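Long-range contact in beta-hexosaminidase (Neisseria gonorrhoeae, PDB 6JTJ), which probably cleaves terminal beta-1,4-linked N-acetylglucosamine from peptidoglycan fragments during cell-wall recycling: residues P40-F54 with L64-N78. Numbering follows the deposited sequence.
Sequences PHIPRGPVMADIAAF and LLDPAIGGIILFRRN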
loop_
_atom_site.group_PDB
_atom_site.type_symbol
_atom_site.label_atom_id
_atom_site.label_comp_id
_atom_site.label_asym_id
_atom_site.label_seq_id
_atom_site.Cartn_x
_atom_site.Cartn_y
_atom_site.Cartn_z
ATOM N N PRO C 40 30.579 16.178 20.803
ATOM C CA PRO C 40 29.741 17.340 21.139
ATOM C C PRO C 40 28.427 16.991 21.865
ATOM O O PRO C 40 27.783 15.985 21.547
ATOM C CB PRO C 40 29.447 17.984 19.776
ATOM C CG PRO C 40 29.720 16.924 18.764
ATOM C CD PRO C 40 30.760 16.017 19.350
ATOM N N HIS C 41 28.055 17.822 22.836
ATOM C CA HIS C 41 26.781 17.671 23.509
ATOM C C HIS C 41 25.763 18.634 22.902
ATOM O O HIS C 41 25.849 19.839 23.106
ATOM C CB HIS C 41 26.897 17.910 25.006
ATOM C CG HIS C 41 25.638 17.587 25.748
ATOM N ND1 HIS C 41 24.582 18.474 25.841
ATOM C CD2 HIS C 41 25.244 16.463 26.390
ATOM C CE1 HIS C 41 23.602 17.914 26.528
ATOM N NE2 HIS C 41 23.979 16.696 26.873
ATOM N N ILE C 42 24.811 18.084 22.149
ATOM C CA ILE C 42 23.802 18.860 21.425
ATOM C C ILE C 42 22.429 18.237 21.696
ATOM O O ILE C 42 22.267 17.028 21.556
ATOM C CB ILE C 42 24.047 18.795 19.904
ATOM C CG1 ILE C 42 25.538 18.964 19.581
ATOM C CG2 ILE C 42 23.207 19.840 19.181
ATOM C CD1 ILE C 42 25.894 18.735 18.122
ATOM N N PRO C 43 21.444 19.044 22.100
ATOM C CA PRO C 43 20.127 18.442 22.253
ATOM C C PRO C 43 19.639 17.779 20.947
ATOM O O PRO C 43 20.021 18.202 19.833
ATOM C CB PRO C 43 19.232 19.628 22.627
ATOM C CG PRO C 43 20.158 20.676 23.149
ATOM C CD PRO C 43 21.454 20.474 22.441
ATOM N N ARG C 44 18.831 16.733 21.088
ATOM C CA ARG C 44 18.262 16.066 19.918
ATOM C C ARG C 44 17.288 17.016 19.255
ATOM O O ARG C 44 16.379 17.526 19.904
ATOM C CB ARG C 44 17.550 14.794 20.324
ATOM C CG ARG C 44 18.444 13.713 20.872
ATOM C CD ARG C 44 17.605 12.555 21.371
ATOM N NE ARG C 44 18.418 11.408 21.752
ATOM C CZ ARG C 44 18.383 10.790 22.923
ATOM N NH1 ARG C 44 17.541 11.164 23.895
ATOM N NH2 ARG C 44 19.196 9.765 23.120
ATOM N N GLY C 45 17.508 17.285 17.972
ATOM C CA GLY C 45 16.625 18.164 17.213
ATOM C C GLY C 45 15.328 17.487 16.832
ATOM O O GLY C 45 15.165 16.295 17.057
ATOM N N PRO C 46 14.404 18.237 16.217
ATOM C CA PRO C 46 13.076 17.703 15.879
ATOM C C PRO C 46 12.954 17.080 14.490
ATOM O O PRO C 46 11.851 16.935 13.990
ATOM C CB PRO C 46 12.188 18.948 15.969
ATOM C CG PRO C 46 13.079 20.048 15.500
ATOM C CD PRO C 46 14.461 19.698 16.020
ATOM N N VAL C 47 14.060 16.715 13.867
ATOM C CA VAL C 47 14.012 16.112 12.542
ATOM C C VAL C 47 14.572 14.715 12.630
ATOM O O VAL C 47 15.631 14.519 13.217
ATOM C CB VAL C 47 14.836 16.926 11.527
ATOM C CG1 VAL C 47 14.885 16.234 10.174
ATOM C CG2 VAL C 47 14.264 18.323 11.377
ATOM N N MET C 48 13.876 13.754 12.045
ATOM C CA MET C 48 14.395 12.406 11.908
ATOM C C MET C 48 14.759 12.210 10.448
ATOM O O MET C 48 13.928 12.327 9.560
ATOM C CB MET C 48 13.369 11.370 12.350
ATOM C CG MET C 48 13.840 9.931 12.223
ATOM S SD MET C 48 12.753 8.711 13.029
ATOM C CE MET C 48 13.582 8.490 14.593
ATOM N N ALA C 49 16.029 11.961 10.196
ATOM C CA ALA C 49 16.518 11.871 8.829
ATOM C C ALA C 49 16.864 10.423 8.554
ATOM O O ALA C 49 16.452 9.549 9.302
ATOM C CB ALA C 49 17.713 12.794 8.640
ATOM N N ASP C 50 17.602 10.165 7.482
ATOM C CA ASP C 50 18.025 8.811 7.177
ATOM C C ASP C 50 19.347 8.843 6.428
ATOM O O ASP C 50 19.965 9.884 6.307
ATOM C CB ASP C 50 16.934 8.080 6.391
ATOM C CG ASP C 50 16.721 8.646 5.015
ATOM O OD1 ASP C 50 17.443 9.595 4.614
ATOM O OD2 ASP C 50 15.792 8.149 4.338
ATOM N N ILE C 51 19.790 7.699 5.950
ATOM C CA ILE C 51 21.105 7.611 5.340
ATOM C C ILE C 51 21.053 6.679 4.146
ATOM O O ILE C 51 20.122 5.890 3.999
ATOM C CB ILE C 51 22.189 7.206 6.360
ATOM C CG1 ILE C 51 21.800 5.924 7.089
ATOM C CG2 ILE C 51 22.380 8.338 7.371
ATOM C CD1 ILE C 51 22.928 5.333 7.909
ATOM N N ALA C 52 22.058 6.793 3.286
ATOM C CA ALA C 52 21.982 6.210 1.955
ATOM C C ALA C 52 22.236 4.722 1.925
ATOM O O ALA C 52 21.514 3.980 1.251
ATOM C CB ALA C 52 22.950 6.927 1.030
ATOM N N ALA C 53 23.258 4.266 2.629
ATOM C CA ALA C 53 23.718 2.891 2.442
ATOM C C ALA C 53 24.243 2.267 3.729
ATOM O O ALA C 53 23.670 2.492 4.802
ATOM C CB ALA C 53 24.754 2.842 1.311
ATOM N N PHE C 54 25.313 1.481 3.644
ATOM C CA PHE C 54 25.716 0.620 4.755
ATOM C C PHE C 54 26.608 1.299 5.809
ATOM O O PHE C 54 26.650 0.854 6.956
ATOM C CB PHE C 54 26.418 -0.622 4.210
ATOM C CG PHE C 54 25.649 -1.326 3.121
ATOM C CD1 PHE C 54 24.339 -1.751 3.337
ATOM C CD2 PHE C 54 26.233 -1.568 1.887
ATOM C CE1 PHE C 54 23.628 -2.399 2.342
ATOM C CE2 PHE C 54 25.529 -2.224 0.886
ATOM C CZ PHE C 54 24.227 -2.639 1.114
ATOM N N LEU C 64 24.426 14.823 10.159
ATOM C CA LEU C 64 23.842 14.316 11.402
ATOM C C LEU C 64 24.299 15.090 12.635
ATOM O O LEU C 64 23.770 14.876 13.730
ATOM C CB LEU C 64 24.128 12.820 11.587
ATOM C CG LEU C 64 23.690 11.808 10.514
ATOM C CD1 LEU C 64 23.430 10.441 11.131
ATOM C CD2 LEU C 64 22.507 12.251 9.665
ATOM N N LEU C 65 25.295 15.963 12.468
ATOM C CA LEU C 65 25.746 16.818 13.553
ATOM C C LEU C 65 24.885 18.050 13.678
ATOM O O LEU C 65 24.957 18.754 14.684
ATOM C CB LEU C 65 27.224 17.203 13.370
ATOM C CG LEU C 65 28.192 16.072 13.738
ATOM C CD1 LEU C 65 29.584 16.330 13.179
ATOM C CD2 LEU C 65 28.247 15.891 15.245
ATOM N N ASP C 66 24.071 18.320 12.665
ATOM C CA ASP C 66 23.248 19.517 12.667
ATOM C C ASP C 66 22.272 19.479 13.841
ATOM O O ASP C 66 21.642 18.453 14.085
ATOM C CB ASP C 66 22.509 19.625 11.337
ATOM C CG ASP C 66 21.899 20.991 11.106
ATOM O OD1 ASP C 66 21.045 21.429 11.906
ATOM O OD2 ASP C 66 22.252 21.621 10.091
ATOM N N PRO C 67 22.159 20.588 14.595
ATOM C CA PRO C 67 21.245 20.588 15.752
ATOM C C PRO C 67 19.754 20.351 15.413
ATOM O O PRO C 67 18.979 20.044 16.312
ATOM C CB PRO C 67 21.438 21.993 16.369
ATOM C CG PRO C 67 22.129 22.806 15.327
ATOM C CD PRO C 67 22.917 21.848 14.489
ATOM N N ALA C 68 19.372 20.508 14.146
ATOM C CA ALA C 68 18.014 20.220 13.703
ATOM C C ALA C 68 17.666 18.723 13.776
ATOM O O ALA C 68 16.501 18.356 13.907
ATOM C CB ALA C 68 17.792 20.742 12.291
ATOM N N ILE C 69 18.684 17.877 13.735
ATOM C CA ILE C 69 18.482 16.446 13.693
ATOM C C ILE C 69 18.505 15.826 15.085
ATOM O O ILE C 69 19.351 16.181 15.918
ATOM C CB ILE C 69 19.508 15.818 12.750
ATOM C CG1 ILE C 69 19.215 16.341 11.346
ATOM C CG2 ILE C 69 19.441 14.296 12.812
ATOM C CD1 ILE C 69 20.084 15.755 10.267
ATOM N N GLY C 70 17.533 14.949 15.347
ATOM C CA GLY C 70 17.446 14.217 16.622
ATOM C C GLY C 70 17.441 12.709 16.517
ATOM O O GLY C 70 17.630 12.023 17.518
ATOM N N GLY C 71 17.243 12.175 15.311
ATOM C CA GLY C 71 17.225 10.727 15.118
ATOM C C GLY C 71 17.329 10.312 13.662
ATOM O O GLY C 71 17.352 11.142 12.767
ATOM N N ILE C 72 17.365 9.009 13.453
ATOM C CA ILE C 72 17.553 8.403 12.146
ATOM C C ILE C 72 16.621 7.200 12.008
ATOM O O ILE C 72 16.471 6.408 12.935
ATOM C CB ILE C 72 19.003 7.893 12.002
ATOM C CG1 ILE C 72 19.993 9.066 11.933
ATOM C CG2 ILE C 72 19.165 6.971 10.802
ATOM C CD1 ILE C 72 19.772 10.016 10.771
ATOM N N ILE C 73 16.014 7.058 10.836
ATOM C CA ILE C 73 15.247 5.869 10.505
ATOM C C ILE C 73 16.048 5.081 9.484
ATOM O O ILE C 73 16.536 5.647 8.507
ATOM C CB ILE C 73 13.811 6.182 9.981
ATOM C CG1 ILE C 73 13.083 4.912 9.531
ATOM C CG2 ILE C 73 13.838 7.140 8.800
ATOM C CD1 ILE C 73 11.612 5.157 9.245
ATOM N N LEU C 74 16.159 3.777 9.713
ATOM C CA LEU C 74 16.851 2.890 8.796
ATOM C C LEU C 74 15.883 2.076 7.947
ATOM O O LEU C 74 14.716 1.880 8.307
ATOM C CB LEU C 74 17.764 1.938 9.564
ATOM C CG LEU C 74 18.875 2.614 10.381
ATOM C CD1 LEU C 74 19.632 1.582 11.194
ATOM C CD2 LEU C 74 19.836 3.385 9.481
ATOM N N PHE C 75 16.395 1.621 6.808
ATOM C CA PHE C 75 15.633 0.864 5.830
ATOM C C PHE C 75 16.462 -0.326 5.376
ATOM O O PHE C 75 17.613 -0.476 5.782
ATOM C CB PHE C 75 15.293 1.752 4.637
ATOM C CG PHE C 75 14.370 2.880 4.978
ATOM C CD1 PHE C 75 13.017 2.664 5.099
ATOM C CD2 PHE C 75 14.865 4.155 5.198
ATOM C CE1 PHE C 75 12.167 3.695 5.406
ATOM C CE2 PHE C 75 14.023 5.192 5.518
ATOM C CZ PHE C 75 12.666 4.962 5.613
ATOM N N ARG C 76 15.884 -1.162 4.513
ATOM C CA ARG C 76 16.580 -2.347 4.037
ATOM C C ARG C 76 17.896 -2.008 3.313
ATOM O O ARG C 76 18.840 -2.758 3.401
ATOM C CB ARG C 76 15.688 -3.189 3.130
ATOM C CG ARG C 76 16.331 -4.505 2.701
ATOM C CD ARG C 76 15.345 -5.464 2.068
ATOM N NE ARG C 76 14.392 -6.010 3.040
ATOM C CZ ARG C 76 13.379 -6.819 2.731
ATOM N NH1 ARG C 76 13.188 -7.216 1.473
ATOM N NH2 ARG C 76 12.540 -7.233 3.677
ATOM N N ARG C 77 17.937 -0.881 2.608
ATOM C CA ARG C 77 19.148 -0.451 1.892
ATOM C C ARG C 77 20.320 -0.149 2.826
ATOM O O ARG C 77 21.458 -0.042 2.376
ATOM C CB ARG C 77 18.872 0.795 1.045
ATOM C CG ARG C 77 18.542 2.032 1.856
ATOM C CD ARG C 77 18.454 3.264 0.982
ATOM N NE ARG C 77 18.446 4.458 1.825
ATOM C CZ ARG C 77 17.353 5.082 2.248
ATOM N NH1 ARG C 77 16.142 4.664 1.886
ATOM N NH2 ARG C 77 17.467 6.154 3.018
ATOM N N ASN C 78 20.040 -0.011 4.117
ATOM C CA ASN C 78 21.079 0.219 5.109
ATOM C C ASN C 78 21.557 -1.073 5.750
ATOM O O ASN C 78 22.356 -1.034 6.689
ATOM C CB ASN C 78 20.566 1.149 6.203
ATOM C CG ASN C 78 20.006 2.429 5.660
ATOM O OD1 ASN C 78 18.843 2.758 5.896
ATOM N ND2 ASN C 78 20.823 3.175 4.916
HETATM O O HOH W 1 19.189 20.698 18.969
HETATM O O HOH W 2 18.402 5.284 6.314
#
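Strands V47-A49 and I69-L74 open the TIM-like barrel of this family 3 glycosidase as a parallel beta-alpha-beta unit, joined through helix 58-64. G70 N gives a nearly straight bond to V47 O (2.9 Å, 175°); a beta bulge then shifts the register, and A49, set beside I72, donates its N-H to G71 O and accepts from I73 N. A49 CB meets both CD1 of I69 and CD1 of I72 on one face of the sheet, while on the other the SD of M48 lies 4.1 Å from I73 CB. I73 also touches the bound N-acetylglucosamine. Past the strands, R77 and N78 clasp the loop D50-A53. I51 O is gripped from opposite faces of its carbonyl plane, by R77 NH2 at 2.8 Å and by N78 ND2 at 3.0 Å. The same R77 NH2 forms a salt bridge with D50 OD2 (2.9 Å), the carboxylate standing almost perpendicular to the guanidinium (86°); N326 binds both D50 and R77 from outside. With CG beside its backbone N (chi1 -54°), N78 turns its amide back over the loop: ND2 also donates to A53 O (2.9 Å), and OD1 takes F75 N on an in-plane lone pair at 2.8 Å.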